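Local coordinates for protein exoglucanase A (PDB 7CBD) that hydrolyses 1,4-beta-glucosidic linkages of cellulose with inversion of anomeric configuration, releasing cellobiose from the non-reducing ends of the chains, at residues P3-N8 against S225-V230; Y188-I193 against H357-V362. All blocks are in the same frame, centred on the assembly; numbering follows the deposited sequence.

Both contacts lie in the catalytic domain of this family 6 glycosidase, on the mainly parallel sheet of its distorted alpha/beta barrel, with centres about 9 Å apart. Their segments alternate along the chain: 3-8, 188-193, 225-230, then 357-362. Contact 1 ties the N-terminal tail to the residues leading into strand 228-231, whereas contact 2 spans the inside of the curled sheet from strand 187-192 to strand 358-362. Strands 187-192 and 228-231 are neighbours, and Asp227 OD2 meets Asn189 N at 2.8 Å. Further links join Asn8 to the carbonyl of Asp359 and Val6 N to the Tyr188 hydroxyl. The tail thus fastens at or near the beginnings of three barrel strands, away from the predicted catalytic residues.

Contact 1 (P3-N8 against S225-V230); sequences PVHVDN and SIDGFV
The His5 imidazole presents its NE2 edge to the Asp227 carboxylate, while the ring of Tyr188, from the adjoining strand, stacks on it. NE2 donates to Asp227 OD1 over 2.7 Å, an almost straight bond (170° at the hydrogen) that stays in the ring plane. At the acceptor the approach is from the syn side, with the donor 31° out of the carboxylate plane. With CG anti to the backbone N (chi1 -172°), the histidine reaches out from the tail to meet the aspartate head on. This His-carboxylate pair pins the N-terminal segment beside the entry to strand 228-231, at the N-terminal end of the parallel barrel strands. His5 ND1 bonds Pro185 O, so both ring nitrogens are engaged, consistent with a protonated imidazolium. Water 1 bridges the same two segments, 2.7 Å from Asp227 OD1 and 2.8 Å from Val6 O. The other oxygen, OD2, is taken by Asn189 N, so that, with NE2 on OD1, both oxygens are held and the rotation of the carboxylate is restricted. An alanine in place of Asp227 would probably leave both His5 NE2 and the backbone N of Asn189 without their acceptor.

Contact 2 (Y188-I193 against H357-V362); sequences YNYIDI and HLDAFV
Tyr190 and Asp359 supply all the surface buried here, in nearly equal shares, and they meet through a single pair of polar atoms. The phenol OH of Tyr190 donates to Asp359 OD2 at 2.6 Å, reaching that oxygen on its anti side and 19° out of the carboxylate plane. OD2 lies near the plane of the tyrosine ring, beyond its edge, at 3.5 Å from Tyr190 CE1; ring and carboxylate stand perpendicular, at 90°. Tyr190 holds CG anti to its carbonyl carbon (chi1 -75°), which directs the ring from its strand toward 357-362, and the length of the ring spans most of the gap between two backbones whose nearest CA atoms, those of Tyr190 and Asp359, remain 10.6 Å apart. Strands 228-231 and 291-295 come between the two partners in the sheet, so the bond crosses the inside of the curled barrel instead of following its wall. Leu293 of strand 291-295 touches both side chains, and Pro9 packs on the tyrosine. The chain turns a corner at Asp359, within the broken strand 358-362. The hydroxyl donates its proton to a buried carboxylate, which is probably charged; the bond would then help stabilise that charge inside the barrel.

Contact 1 (P3-N8 against S225-V230)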
loop_
_atom_site.group_PDB
_atom_site.type_symbol
_atom_site.label_atom_id
_atom_site.label_comp_id
_atom_site.label_asym_id
_atom_site.label_seq_id
_atom_site.Cartn_x
_atom_site.Cartn_y
_atom_site.Cartn_z
ATOM N N PRO A 3 8.984 21.485 16.493
ATOM C CA PRO A 3 10.199 21.083 15.775
ATOM C C PRO A 3 10.089 21.431 14.299
ATOM O O PRO A 3 8.996 21.485 13.728
ATOM C CB PRO A 3 10.248 19.566 15.982
ATOM C CG PRO A 3 9.588 19.364 17.297
ATOM C CD PRO A 3 8.500 20.404 17.377
ATOM N N VAL A 4 11.241 21.682 13.674
ATOM C CA VAL A 4 11.227 22.030 12.258
ATOM C C VAL A 4 10.766 20.836 11.426
ATOM O O VAL A 4 10.968 19.667 11.783
ATOM C CB VAL A 4 12.569 22.596 11.756
ATOM C CG1 VAL A 4 13.061 23.715 12.669
ATOM C CG2 VAL A 4 13.594 21.494 11.621
ATOM N N HIS A 5 10.117 21.142 10.312
ATOM C CA HIS A 5 9.589 20.132 9.406
ATOM C C HIS A 5 10.730 19.626 8.529
ATOM O O HIS A 5 11.377 20.419 7.840
ATOM C CB HIS A 5 8.505 20.799 8.567
ATOM C CG HIS A 5 7.725 19.856 7.712
ATOM N ND1 HIS A 5 6.674 19.106 8.197
ATOM C CD2 HIS A 5 7.819 19.566 6.392
ATOM C CE1 HIS A 5 6.166 18.382 7.215
ATOM N NE2 HIS A 5 6.837 18.647 6.108
ATOM N N VAL A 6 10.988 18.320 8.548
ATOM C CA VAL A 6 12.182 17.772 7.916
ATOM C C VAL A 6 11.892 17.262 6.511
ATOM O O VAL A 6 10.744 17.050 6.110
ATOM C CB VAL A 6 12.883 16.686 8.766
ATOM C CG1 VAL A 6 13.315 17.251 10.113
ATOM C CG2 VAL A 6 11.988 15.456 8.933
ATOM N N ASP A 7 12.969 17.053 5.752
ATOM C CA ASP A 7 12.854 16.541 4.392
ATOM C C ASP A 7 12.385 15.089 4.367
ATOM O O ASP A 7 11.608 14.693 3.492
ATOM C CB ASP A 7 14.206 16.654 3.695
ATOM C CG ASP A 7 14.232 15.904 2.391
ATOM O OD1 ASP A 7 13.523 16.333 1.456
ATOM O OD2 ASP A 7 14.917 14.861 2.312
ATOM N N ASN A 8 12.863 14.272 5.301
ATOM C CA ASN A 8 12.538 12.850 5.341
ATOM C C ASN A 8 12.284 12.474 6.793
ATOM O O ASN A 8 13.240 12.305 7.569
ATOM C CB ASN A 8 13.667 12.004 4.760
ATOM C CG ASN A 8 13.363 10.519 4.833
ATOM O OD1 ASN A 8 12.265 10.123 5.228
ATOM N ND2 ASN A 8 14.328 9.691 4.469
ATOM N N SER A 225 2.548 21.344 0.273
ATOM C CA SER A 225 1.526 20.518 0.913
ATOM C C SER A 225 1.826 19.034 0.828
ATOM O O SER A 225 1.306 18.265 1.646
ATOM C CB SER A 225 0.170 20.766 0.261
ATOM O OG SER A 225 -0.228 22.111 0.429
ATOM N N ILE A 226 2.617 18.616 -0.154
ATOM C CA ILE A 226 2.884 17.209 -0.416
ATOM C C ILE A 226 4.362 16.950 -0.170
ATOM O O ILE A 226 5.221 17.466 -0.893
ATOM C CB ILE A 226 2.484 16.828 -1.850
ATOM C CG1 ILE A 226 0.981 17.034 -2.058
ATOM C CG2 ILE A 226 2.877 15.397 -2.153
ATOM C CD1 ILE A 226 0.543 16.971 -3.509
ATOM N N ASP A 227 4.657 16.128 0.835
ATOM C CA ASP A 227 6.047 15.834 1.167
ATOM C C ASP A 227 6.650 14.760 0.274
ATOM O O ASP A 227 7.865 14.765 0.035
ATOM C CB ASP A 227 6.129 15.418 2.629
ATOM C CG ASP A 227 5.784 16.557 3.550
ATOM O OD1 ASP A 227 6.629 17.459 3.731
ATOM O OD2 ASP A 227 4.658 16.564 4.074
ATOM N N GLY A 228 5.829 13.851 -0.234
ATOM C CA GLY A 228 6.343 12.759 -1.029
ATOM C C GLY A 228 5.203 11.931 -1.571
ATOM O O GLY A 228 4.034 12.323 -1.504
ATOM N N PHE A 229 5.561 10.766 -2.100
ATOM C CA PHE A 229 4.627 9.895 -2.804
ATOM C C PHE A 229 4.888 8.452 -2.397
ATOM O O PHE A 229 6.021 8.079 -2.101
ATOM C CB PHE A 229 4.793 10.084 -4.316
ATOM C CG PHE A 229 4.504 11.486 -4.757
ATOM C CD1 PHE A 229 3.228 11.850 -5.153
ATOM C CD2 PHE A 229 5.495 12.464 -4.720
ATOM C CE1 PHE A 229 2.946 13.156 -5.521
ATOM C CE2 PHE A 229 5.218 13.767 -5.080
ATOM C CZ PHE A 229 3.947 14.110 -5.484
ATOM N N VAL A 230 3.834 7.636 -2.381
ATOM C CA VAL A 230 3.957 6.237 -1.970
ATOM C C VAL A 230 3.321 5.330 -3.020
ATOM O O VAL A 230 2.191 5.573 -3.462
ATOM C CB VAL A 230 3.378 5.987 -0.556
ATOM C CG1 VAL A 230 1.946 6.487 -0.424
ATOM C CG2 VAL A 230 3.498 4.521 -0.167
HETATM O O HOH W 1 9.364 17.295 3.637
HETATM O O HOH W 2 9.898 16.366 1.088
#

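Contact 2 (Y188-I193 against H357-V362)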
loop_
_atom_site.group_PDB
_atom_site.type_symbol
_atom_site.label_atom_id
_atom_site.label_comp_id
_atom_site.label_asym_id
_atom_site.label_seq_id
_atom_site.Cartn_x
_atom_site.Cartn_y
_atom_site.Cartn_z
ATOM N N TYR A 188 3.446 14.605 7.758
ATOM C CA TYR A 188 4.147 14.502 6.483
ATOM C C TYR A 188 3.218 13.768 5.531
ATOM O O TYR A 188 2.826 12.631 5.802
ATOM C CB TYR A 188 5.459 13.723 6.676
ATOM C CG TYR A 188 6.410 14.485 7.583
ATOM C CD1 TYR A 188 7.426 15.262 7.044
ATOM C CD2 TYR A 188 6.254 14.478 8.973
ATOM C CE1 TYR A 188 8.273 16.006 7.857
ATOM C CE2 TYR A 188 7.099 15.219 9.803
ATOM C CZ TYR A 188 8.106 15.986 9.233
ATOM O OH TYR A 188 8.950 16.741 10.025
ATOM N N ASN A 189 2.840 14.423 4.437
ATOM C CA ASN A 189 1.809 13.916 3.541
ATOM C C ASN A 189 2.450 13.188 2.371
ATOM O O ASN A 189 3.198 13.795 1.591
ATOM C CB ASN A 189 0.957 15.065 3.013
ATOM C CG ASN A 189 0.113 15.692 4.085
ATOM O OD1 ASN A 189 -0.311 15.027 5.025
ATOM N ND2 ASN A 189 -0.132 16.986 3.959
ATOM N N TYR A 190 2.131 11.902 2.235
ATOM C CA TYR A 190 2.601 11.076 1.130
ATOM C C TYR A 190 1.399 10.722 0.264
ATOM O O TYR A 190 0.532 9.945 0.680
ATOM C CB TYR A 190 3.306 9.826 1.649
ATOM C CG TYR A 190 4.687 10.123 2.198
ATOM C CD1 TYR A 190 5.809 10.029 1.383
ATOM C CD2 TYR A 190 4.871 10.512 3.527
ATOM C CE1 TYR A 190 7.087 10.312 1.873
ATOM C CE2 TYR A 190 6.142 10.801 4.027
ATOM C CZ TYR A 190 7.242 10.691 3.191
ATOM O OH TYR A 190 8.501 10.966 3.678
ATOM N N ILE A 191 1.343 11.311 -0.926
ATOM C CA ILE A 191 0.238 11.078 -1.850
ATOM C C ILE A 191 0.404 9.703 -2.493
ATOM O O ILE A 191 1.492 9.336 -2.945
ATOM C CB ILE A 191 0.188 12.201 -2.901
ATOM C CG1 ILE A 191 -0.422 13.476 -2.295
ATOM C CG2 ILE A 191 -0.559 11.754 -4.160
ATOM C CD1 ILE A 191 -1.942 13.468 -2.232
ATOM N N ASP A 192 -0.682 8.938 -2.551
ATOM C CA ASP A 192 -0.626 7.628 -3.179
ATOM C C ASP A 192 -0.455 7.767 -4.690
ATOM O O ASP A 192 -1.113 8.591 -5.332
ATOM C CB ASP A 192 -1.917 6.872 -2.897
ATOM C CG ASP A 192 -1.893 5.491 -3.470
ATOM O OD1 ASP A 192 -1.402 4.601 -2.758
ATOM O OD2 ASP A 192 -2.325 5.308 -4.636
ATOM N N ILE A 193 0.418 6.934 -5.264
ATOM C CA ILE A 193 0.659 6.973 -6.706
ATOM C C ILE A 193 0.422 5.620 -7.374
ATOM O O ILE A 193 1.049 5.296 -8.388
ATOM C CB ILE A 193 2.038 7.573 -7.062
ATOM C CG1 ILE A 193 3.181 6.745 -6.468
ATOM C CG2 ILE A 193 2.100 9.023 -6.638
ATOM C CD1 ILE A 193 4.502 6.983 -7.162
ATOM N N HIS A 357 14.881 7.747 -5.188
ATOM C CA HIS A 357 14.695 8.772 -4.159
ATOM C C HIS A 357 13.845 8.262 -2.994
ATOM O O HIS A 357 12.871 8.895 -2.586
ATOM C CB HIS A 357 14.096 10.050 -4.756
ATOM C CG HIS A 357 14.992 10.728 -5.739
ATOM N ND1 HIS A 357 15.797 11.793 -5.397
ATOM C CD2 HIS A 357 15.224 10.485 -7.051
ATOM C CE1 HIS A 357 16.483 12.179 -6.458
ATOM N NE2 HIS A 357 16.160 11.397 -7.473
ATOM N N LEU A 358 14.227 7.110 -2.444
ATOM C CA LEU A 358 13.409 6.417 -1.455
ATOM C C LEU A 358 13.665 6.955 -0.050
ATOM O O LEU A 358 14.782 6.862 0.468
ATOM C CB LEU A 358 13.692 4.915 -1.484
ATOM C CG LEU A 358 13.279 4.209 -2.782
ATOM C CD1 LEU A 358 13.957 2.850 -2.889
ATOM C CD2 LEU A 358 11.767 4.056 -2.870
ATOM N N ASP A 359 12.611 7.466 0.584
ATOM C CA ASP A 359 12.700 7.835 1.993
ATOM C C ASP A 359 12.742 6.606 2.892
ATOM O O ASP A 359 13.389 6.634 3.948
ATOM C CB ASP A 359 11.490 8.684 2.397
ATOM C CG ASP A 359 11.578 10.126 1.926
ATOM O OD1 ASP A 359 12.637 10.569 1.428
ATOM O OD2 ASP A 359 10.559 10.831 2.055
ATOM N N ALA A 360 12.040 5.539 2.508
ATOM C CA ALA A 360 11.879 4.341 3.325
ATOM C C ALA A 360 11.118 3.288 2.534
ATOM O O ALA A 360 10.393 3.599 1.582
ATOM C CB ALA A 360 11.101 4.641 4.609
ATOM N N PHE A 361 11.301 2.032 2.943
ATOM C CA PHE A 361 10.315 0.985 2.701
ATOM C C PHE A 361 9.411 0.925 3.924
ATOM O O PHE A 361 9.879 1.044 5.065
ATOM C CB PHE A 361 10.978 -0.380 2.485
ATOM C CG PHE A 361 11.834 -0.452 1.255
ATOM C CD1 PHE A 361 11.452 0.196 0.091
ATOM C CD2 PHE A 361 13.017 -1.179 1.257
ATOM C CE1 PHE A 361 12.236 0.134 -1.044
ATOM C CE2 PHE A 361 13.808 -1.250 0.117
ATOM C CZ PHE A 361 13.420 -0.584 -1.031
ATOM N N VAL A 362 8.111 0.750 3.678
ATOM C CA VAL A 362 7.090 0.762 4.716
ATOM C C VAL A 362 6.138 -0.393 4.451
ATOM O O VAL A 362 6.018 -0.878 3.324
ATOM C CB VAL A 362 6.314 2.099 4.739
ATOM C CG1 VAL A 362 7.163 3.204 5.332
ATOM C CG2 VAL A 362 5.891 2.472 3.322
#